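Long-range contacts in retinol dehydratase (Spodoptera frugiperda, PDB 1X8K), which belongs to the sulfotransferase family and probably converts retinol to anhydroretinol with the help of a nucleotide sulfate donor: residues V68-R73 with K162-L167; G291-E296 with H309-G314. The protein carries 2 engineered substitutions. All blocks are in the same frame, centred on the assembly; numbering follows the deposited sequence.

Contact 1 (V68-R73 with K162-L167); sequences VASYQR and KTHLPL. With A3P (adenosine-3'-5'-diphosphate), chain H; ANR (anhydroretinol), chain E.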
# COMPACT_ATOMS: atom_id res chain seq x y z
N VAL A 68 7.88 -0.47 -35.13
CA VAL A 68 8.46 -1.42 -34.18
C VAL A 68 7.69 -1.35 -32.86
O VAL A 68 7.65 -0.29 -32.22
CB VAL A 68 9.98 -1.20 -34.03
CG1 VAL A 68 10.57 -2.03 -32.86
CG2 VAL A 68 10.68 -1.50 -35.36
N ALA A 69 7.07 -2.46 -32.48
CA ALA A 69 6.15 -2.54 -31.34
C ALA A 69 6.59 -3.59 -30.34
O ALA A 69 7.46 -4.43 -30.61
CB ALA A 69 4.71 -2.82 -31.81
N SER A 70 5.98 -3.57 -29.16
CA SER A 70 6.42 -4.41 -28.08
C SER A 70 5.76 -3.95 -26.79
O SER A 70 5.47 -2.76 -26.63
CB SER A 70 7.94 -4.26 -27.93
OG SER A 70 8.26 -2.90 -27.65
N TYR A 71 5.52 -4.88 -25.87
CA TYR A 71 5.45 -4.44 -24.49
C TYR A 71 6.87 -3.90 -24.20
O TYR A 71 7.85 -4.43 -24.74
CB TYR A 71 5.03 -5.55 -23.52
CG TYR A 71 4.87 -4.98 -22.15
CD1 TYR A 71 3.65 -4.42 -21.74
CD2 TYR A 71 5.96 -4.91 -21.29
CE1 TYR A 71 3.51 -3.84 -20.48
CE2 TYR A 71 5.84 -4.33 -20.03
CZ TYR A 71 4.62 -3.81 -19.65
OH TYR A 71 4.54 -3.24 -18.42
N GLN A 72 6.99 -2.84 -23.40
CA GLN A 72 8.32 -2.25 -23.13
C GLN A 72 9.35 -3.26 -22.63
O GLN A 72 8.98 -4.27 -22.05
CB GLN A 72 8.19 -1.13 -22.12
CG GLN A 72 8.08 -1.58 -20.66
CD GLN A 72 8.09 -0.41 -19.71
OE1 GLN A 72 8.83 -0.41 -18.72
NE2 GLN A 72 7.28 0.60 -20.01
N ARG A 73 10.63 -2.96 -22.85
CA ARG A 73 11.79 -3.74 -22.35
C ARG A 73 11.91 -5.16 -22.90
O ARG A 73 12.49 -6.04 -22.25
CB ARG A 73 11.90 -3.73 -20.82
CG ARG A 73 11.88 -2.34 -20.22
CD ARG A 73 12.94 -1.44 -20.78
NE ARG A 73 14.22 -1.68 -20.14
CZ ARG A 73 15.37 -1.11 -20.48
NH1 ARG A 73 15.40 -0.25 -21.48
NH2 ARG A 73 16.48 -1.39 -19.83
N LYS A 162 8.23 4.06 -33.31
CA LYS A 162 8.37 3.26 -32.11
C LYS A 162 7.07 3.38 -31.33
O LYS A 162 6.43 4.44 -31.37
CB LYS A 162 9.53 3.79 -31.26
CG LYS A 162 9.80 3.05 -29.94
CD LYS A 162 10.89 3.75 -29.13
CE LYS A 162 10.89 3.28 -27.66
NZ LYS A 162 11.78 4.12 -26.83
N THR A 163 6.67 2.32 -30.64
CA THR A 163 5.47 2.36 -29.81
C THR A 163 5.36 1.16 -28.89
O THR A 163 5.75 0.05 -29.26
CB THR A 163 4.18 2.47 -30.67
OG1 THR A 163 3.05 2.70 -29.81
CG2 THR A 163 3.84 1.13 -31.33
N HIS A 164 4.82 1.40 -27.70
CA HIS A 164 4.54 0.35 -26.74
C HIS A 164 3.01 0.17 -26.62
O HIS A 164 2.50 -0.49 -25.71
CB HIS A 164 5.19 0.71 -25.41
CG HIS A 164 6.70 0.67 -25.44
ND1 HIS A 164 7.42 -0.46 -25.80
CD2 HIS A 164 7.62 1.62 -25.15
CE1 HIS A 164 8.71 -0.20 -25.73
NE2 HIS A 164 8.86 1.05 -25.33
N LEU A 165 2.29 0.74 -27.59
CA LEU A 165 0.83 0.62 -27.71
C LEU A 165 0.33 -0.75 -28.21
O LEU A 165 0.89 -1.34 -29.14
CB LEU A 165 0.24 1.74 -28.60
CG LEU A 165 0.27 3.19 -28.10
CD1 LEU A 165 -0.21 4.12 -29.19
CD2 LEU A 165 -0.54 3.40 -26.82
N PRO A 166 -0.75 -1.24 -27.60
CA PRO A 166 -1.45 -2.43 -28.08
C PRO A 166 -2.04 -2.14 -29.45
O PRO A 166 -2.24 -0.96 -29.76
CB PRO A 166 -2.59 -2.59 -27.08
CG PRO A 166 -2.17 -1.85 -25.89
CD PRO A 166 -1.36 -0.70 -26.37
N LEU A 167 -2.31 -3.16 -30.26
CA LEU A 167 -2.92 -2.92 -31.57
C LEU A 167 -4.34 -2.35 -31.42
O LEU A 167 -4.77 -1.58 -32.28
CB LEU A 167 -2.93 -4.16 -32.48
CG LEU A 167 -1.69 -5.08 -32.60
CD1 LEU A 167 -2.06 -6.48 -33.12
CD2 LEU A 167 -0.60 -4.46 -33.46
P1 A3P H . 17.85 -5.91 -19.73
O1P A3P H . 17.17 -7.24 -19.46
O2P A3P H . 19.35 -6.02 -19.85
O3P A3P H . 17.35 -4.83 -18.81
P2 A3P H . 13.80 -2.37 -24.95
O4P A3P H . 13.59 -1.52 -23.71
O5P A3P H . 14.63 -1.70 -26.02
O6P A3P H . 12.54 -3.01 -25.49
O5' A3P H . 14.72 -3.58 -24.41
C5' A3P H . 15.67 -3.35 -23.38
C4' A3P H . 16.36 -4.64 -22.97
O4' A3P H . 17.10 -5.12 -24.09
C3' A3P H . 17.35 -4.29 -21.88
O3' A3P H . 17.28 -5.54 -21.18
C2' A3P H . 18.72 -4.32 -22.50
O2' A3P H . 19.84 -4.60 -21.67
C1' A3P H . 18.51 -5.08 -23.81
N9 A3P H . 19.40 -4.77 -24.94
C8 A3P H . 19.61 -3.57 -25.51
N7 A3P H . 20.49 -3.68 -26.55
C5 A3P H . 20.82 -4.99 -26.62
C6 A3P H . 21.64 -5.77 -27.44
N6 A3P H . 22.33 -5.16 -28.43
N1 A3P H . 21.73 -7.12 -27.23
C2 A3P H . 21.03 -7.74 -26.24
N3 A3P H . 20.21 -7.04 -25.40
C4 A3P H . 20.12 -5.62 -25.63
C15 ANR E . 11.12 2.55 -23.66
C14 ANR E . 11.36 3.56 -22.76
C13 ANR E . 11.99 4.81 -22.84
C20 ANR E . 12.98 5.20 -23.98
C12 ANR E . 11.70 5.74 -21.85
C11 ANR E . 12.15 7.05 -21.67
C10 ANR E . 11.29 8.12 -21.62
C9 ANR E . 11.40 9.49 -21.47
C19 ANR E . 11.69 10.42 -22.69
C8 ANR E . 11.22 9.99 -20.20
C7 ANR E . 11.23 11.29 -19.79
C6 ANR E . 10.95 12.16 -18.71
C1 ANR E . 10.44 11.82 -17.17
C17 ANR E . 11.49 10.98 -16.38
C18 ANR E . 9.01 11.26 -17.07
C2 ANR E . 10.22 13.00 -16.16
C3 ANR E . 10.50 14.42 -16.67
C4 ANR E . 10.96 14.49 -18.13
C5 ANR E . 11.16 13.49 -19.04
C16 ANR E . 11.64 14.07 -20.41
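V68 and K162 pair in parallel at the heart of the sulfotransferase fold, where the central strand 66-70 runs into the loop that grips the 5'-phosphate of the nucleotide, the family's counterpart of a P-loop. The backbone bond T163 N to V68 O, 3.2 Å, belongs to this ladder; farther along, H164 links the two chains with its side chain. With CG beside its own backbone N and anti to the carbonyl carbon (chi1 -68°), the imidazole presents its ND1 edge to S70, and ND1 donates to S70 O at 3.1 Å with an angle of 158° at the hydrogen. That oxygen lies in the ring plane, yet the donor sits well above the carbonyl plane. A weak second bond goes from ND1 to S70 OG, whose stronger partner is T76 on the following helix 76-87. Q72 covers one ring face, its CB over the centre at 3.8 Å from the centroid. Ring rotation is therefore limited by an in-plane bond and a CH-pi contact together. The second ring nitrogen, NE2, points into the retinoid pocket, as does K162, with H164 NE2 3.2 Å from C15 of anhydroretinol.

Contact 2 (G291-E296 with H309-G314); sequences GAVNME and HFIRKG. With A3P (adenosine-3'-5'-diphosphate), chain H; ANR (anhydroretinol), chain E.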
# COMPACT_ATOMS: atom_id res chain seq x y z
N GLY A 291 26.72 5.82 -28.27
CA GLY A 291 26.02 7.06 -27.93
C GLY A 291 24.68 7.28 -28.62
O GLY A 291 23.79 7.93 -28.08
N ALA A 292 24.52 6.75 -29.83
CA ALA A 292 23.31 6.99 -30.59
C ALA A 292 22.10 6.24 -30.01
O ALA A 292 20.96 6.68 -30.19
CB ALA A 292 23.52 6.65 -32.05
N VAL A 293 22.35 5.13 -29.31
CA VAL A 293 21.26 4.29 -28.81
C VAL A 293 21.17 4.13 -27.29
O VAL A 293 20.17 3.60 -26.81
CB VAL A 293 21.24 2.88 -29.47
CG1 VAL A 293 21.26 2.98 -31.01
CG2 VAL A 293 22.37 2.00 -28.93
N ASN A 294 22.16 4.58 -26.53
CA ASN A 294 22.10 4.33 -25.08
C ASN A 294 21.52 5.43 -24.19
O ASN A 294 21.61 5.30 -22.96
CB ASN A 294 23.44 3.84 -24.51
CG ASN A 294 24.56 4.89 -24.56
OD1 ASN A 294 24.30 6.08 -24.75
ND2 ASN A 294 25.81 4.44 -24.41
N MET A 295 20.95 6.49 -24.77
CA MET A 295 20.39 7.62 -23.99
C MET A 295 21.29 8.11 -22.82
O MET A 295 20.78 8.57 -21.79
CB MET A 295 18.98 7.33 -23.44
CG MET A 295 18.05 6.46 -24.30
SD MET A 295 16.59 7.35 -24.85
CE MET A 295 16.87 7.24 -26.74
N GLU A 296 22.60 7.98 -22.96
CA GLU A 296 23.51 8.55 -22.00
C GLU A 296 23.67 10.06 -22.24
O GLU A 296 24.32 10.76 -21.46
CB GLU A 296 24.85 7.81 -22.03
CG GLU A 296 24.82 6.48 -21.27
CD GLU A 296 24.70 6.64 -19.75
OE1 GLU A 296 23.91 5.86 -19.13
OE2 GLU A 296 25.41 7.54 -19.17
N HIS A 309 21.00 2.14 -16.21
CA HIS A 309 21.41 2.37 -17.58
C HIS A 309 20.27 1.90 -18.49
O HIS A 309 19.57 0.95 -18.15
CB HIS A 309 22.69 1.58 -17.90
CG HIS A 309 23.89 2.05 -17.13
ND1 HIS A 309 24.68 3.09 -17.56
CD2 HIS A 309 24.41 1.63 -15.95
CE1 HIS A 309 25.65 3.29 -16.68
NE2 HIS A 309 25.51 2.42 -15.70
N PHE A 310 20.08 2.55 -19.63
CA PHE A 310 19.03 2.12 -20.57
C PHE A 310 19.33 0.74 -21.17
O PHE A 310 18.42 -0.06 -21.37
CB PHE A 310 18.81 3.16 -21.68
CG PHE A 310 17.58 2.88 -22.50
CD1 PHE A 310 16.28 3.02 -21.95
CD2 PHE A 310 17.69 2.48 -23.84
CE1 PHE A 310 15.12 2.76 -22.72
CE2 PHE A 310 16.53 2.22 -24.61
CZ PHE A 310 15.24 2.35 -24.04
N ILE A 311 20.61 0.48 -21.45
CA ILE A 311 21.08 -0.82 -21.91
C ILE A 311 21.86 -1.42 -20.76
O ILE A 311 22.97 -0.97 -20.42
CB ILE A 311 21.96 -0.66 -23.18
CG1 ILE A 311 21.09 -0.38 -24.41
CG2 ILE A 311 22.70 -1.91 -23.48
CD1 ILE A 311 21.66 0.65 -25.36
N ARG A 312 21.28 -2.46 -20.16
CA ARG A 312 21.68 -2.99 -18.86
C ARG A 312 22.59 -4.24 -18.93
O ARG A 312 23.80 -4.12 -19.13
CB ARG A 312 20.41 -3.30 -18.09
CG ARG A 312 20.43 -3.06 -16.63
CD ARG A 312 19.07 -3.28 -16.02
NE ARG A 312 18.56 -4.62 -16.31
CZ ARG A 312 18.71 -5.67 -15.52
NH1 ARG A 312 19.33 -5.56 -14.34
NH2 ARG A 312 18.22 -6.84 -15.90
N LYS A 313 21.99 -5.42 -18.76
CA LYS A 313 22.76 -6.67 -18.76
C LYS A 313 22.67 -7.48 -20.06
O LYS A 313 23.64 -8.11 -20.44
CB LYS A 313 22.36 -7.55 -17.59
CG LYS A 313 23.30 -7.43 -16.41
CD LYS A 313 23.71 -8.80 -15.89
CE LYS A 313 24.84 -8.65 -14.86
NZ LYS A 313 25.71 -9.87 -14.82
N GLY A 314 21.51 -7.44 -20.72
CA GLY A 314 21.31 -8.07 -22.01
C GLY A 314 21.35 -9.58 -22.03
O GLY A 314 21.77 -10.18 -23.02
P1 A3P H . 17.85 -5.91 -19.73
O1P A3P H . 17.17 -7.24 -19.46
O2P A3P H . 19.35 -6.02 -19.85
O3P A3P H . 17.35 -4.83 -18.81
P2 A3P H . 13.80 -2.37 -24.95
O4P A3P H . 13.59 -1.52 -23.71
O5P A3P H . 14.63 -1.70 -26.02
O6P A3P H . 12.54 -3.01 -25.49
O5' A3P H . 14.72 -3.58 -24.41
C5' A3P H . 15.67 -3.35 -23.38
C4' A3P H . 16.36 -4.64 -22.97
O4' A3P H . 17.10 -5.12 -24.09
C3' A3P H . 17.35 -4.29 -21.88
O3' A3P H . 17.28 -5.54 -21.18
C2' A3P H . 18.72 -4.32 -22.50
O2' A3P H . 19.84 -4.60 -21.67
C1' A3P H . 18.51 -5.08 -23.81
N9 A3P H . 19.40 -4.77 -24.94
C8 A3P H . 19.61 -3.57 -25.51
N7 A3P H . 20.49 -3.68 -26.55
C5 A3P H . 20.82 -4.99 -26.62
C6 A3P H . 21.64 -5.77 -27.44
N6 A3P H . 22.33 -5.16 -28.43
N1 A3P H . 21.73 -7.12 -27.23
C2 A3P H . 21.03 -7.74 -26.24
N3 A3P H . 20.21 -7.04 -25.40
C4 A3P H . 20.12 -5.62 -25.63
C15 ANR E . 11.12 2.55 -23.66
C14 ANR E . 11.36 3.56 -22.76
C13 ANR E . 11.99 4.81 -22.84
C20 ANR E . 12.98 5.20 -23.98
C12 ANR E . 11.70 5.74 -21.85
C11 ANR E . 12.15 7.05 -21.67
C10 ANR E . 11.29 8.12 -21.62
C9 ANR E . 11.40 9.49 -21.47
C19 ANR E . 11.69 10.42 -22.69
C8 ANR E . 11.22 9.99 -20.20
C7 ANR E . 11.23 11.29 -19.79
C6 ANR E . 10.95 12.16 -18.71
C1 ANR E . 10.44 11.82 -17.17
C17 ANR E . 11.49 10.98 -16.38
C18 ANR E . 9.01 11.26 -17.07
C2 ANR E . 10.22 13.00 -16.16
C3 ANR E . 10.50 14.42 -16.67
C4 ANR E . 10.96 14.49 -18.13
C5 ANR E . 11.16 13.49 -19.04
C16 ANR E . 11.64 14.07 -20.41
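N294 and F310 bring the two backbones closest, CA to CA 5.9 Å, in irregular loop on both sides, and no main-chain hydrogen bond joins them; the contact rests on side chains. F310 is the chief of these. Its CG stands anti to the backbone N (chi1 -169°), which lays the ring alongside M295, the two side chains pointing the same way. M295 CG rests over one face, offset toward the rim and 4.0 Å from F310 CD2, while SD sits almost on the ring normal but farther off, 5.0 Å from the centroid, a Met-aromatic contact. I311 CD1 meets V293 CG2 at 3.9 Å and N294 CB at 3.8 Å. The amide of N294 is taken up in an Asx turn, OD1 accepting from E296 N, with ND2 bonded to K288 O. At the outer end H309 ND1 donates to E296 OE1, 3.3 Å, in a bent bond: the nitrogen lies above the carboxylate plane and the oxygen is tilted from the ring plane. E296 OE2 also forms a salt bridge with R299, so the carboxylate is shared between H309 and R299. Next to F310, I311 puts CG1 3.7 Å from C8 of the adenine, and R312 NE binds the 3'-phosphate oxygen O3P nearly straight, at 2.8 Å. With K313 N and G314 N both donating to O2P, this is the Arg-Lys-Gly loop by which sulfotransferases hold the 3'-phosphate of their nucleotide.

Overall arrangement
R73 of contact 1 and F310 of contact 2 join the two contacts, whose centres are about 18 Å apart. R73 NH2 lies 2.8 Å from F310 O, probably a hydrogen bond, and the guanidinium also makes a cation-pi contact with the F310 ring. Contact 1 borders the 5'-phosphate of adenosine-3'-5'-diphosphate, to which R73 NH1 makes a weak bond; contact 2 serves the 3'-phosphate and the base. Both also reach anhydroretinol: K162 NZ comes within 3.3 Å of its C20, and F310 CE1 within 3.5 Å of that same carbon. The C15 end of the retinoid thus lies between the chain leading from strand 160-163 and the 309-314 loop.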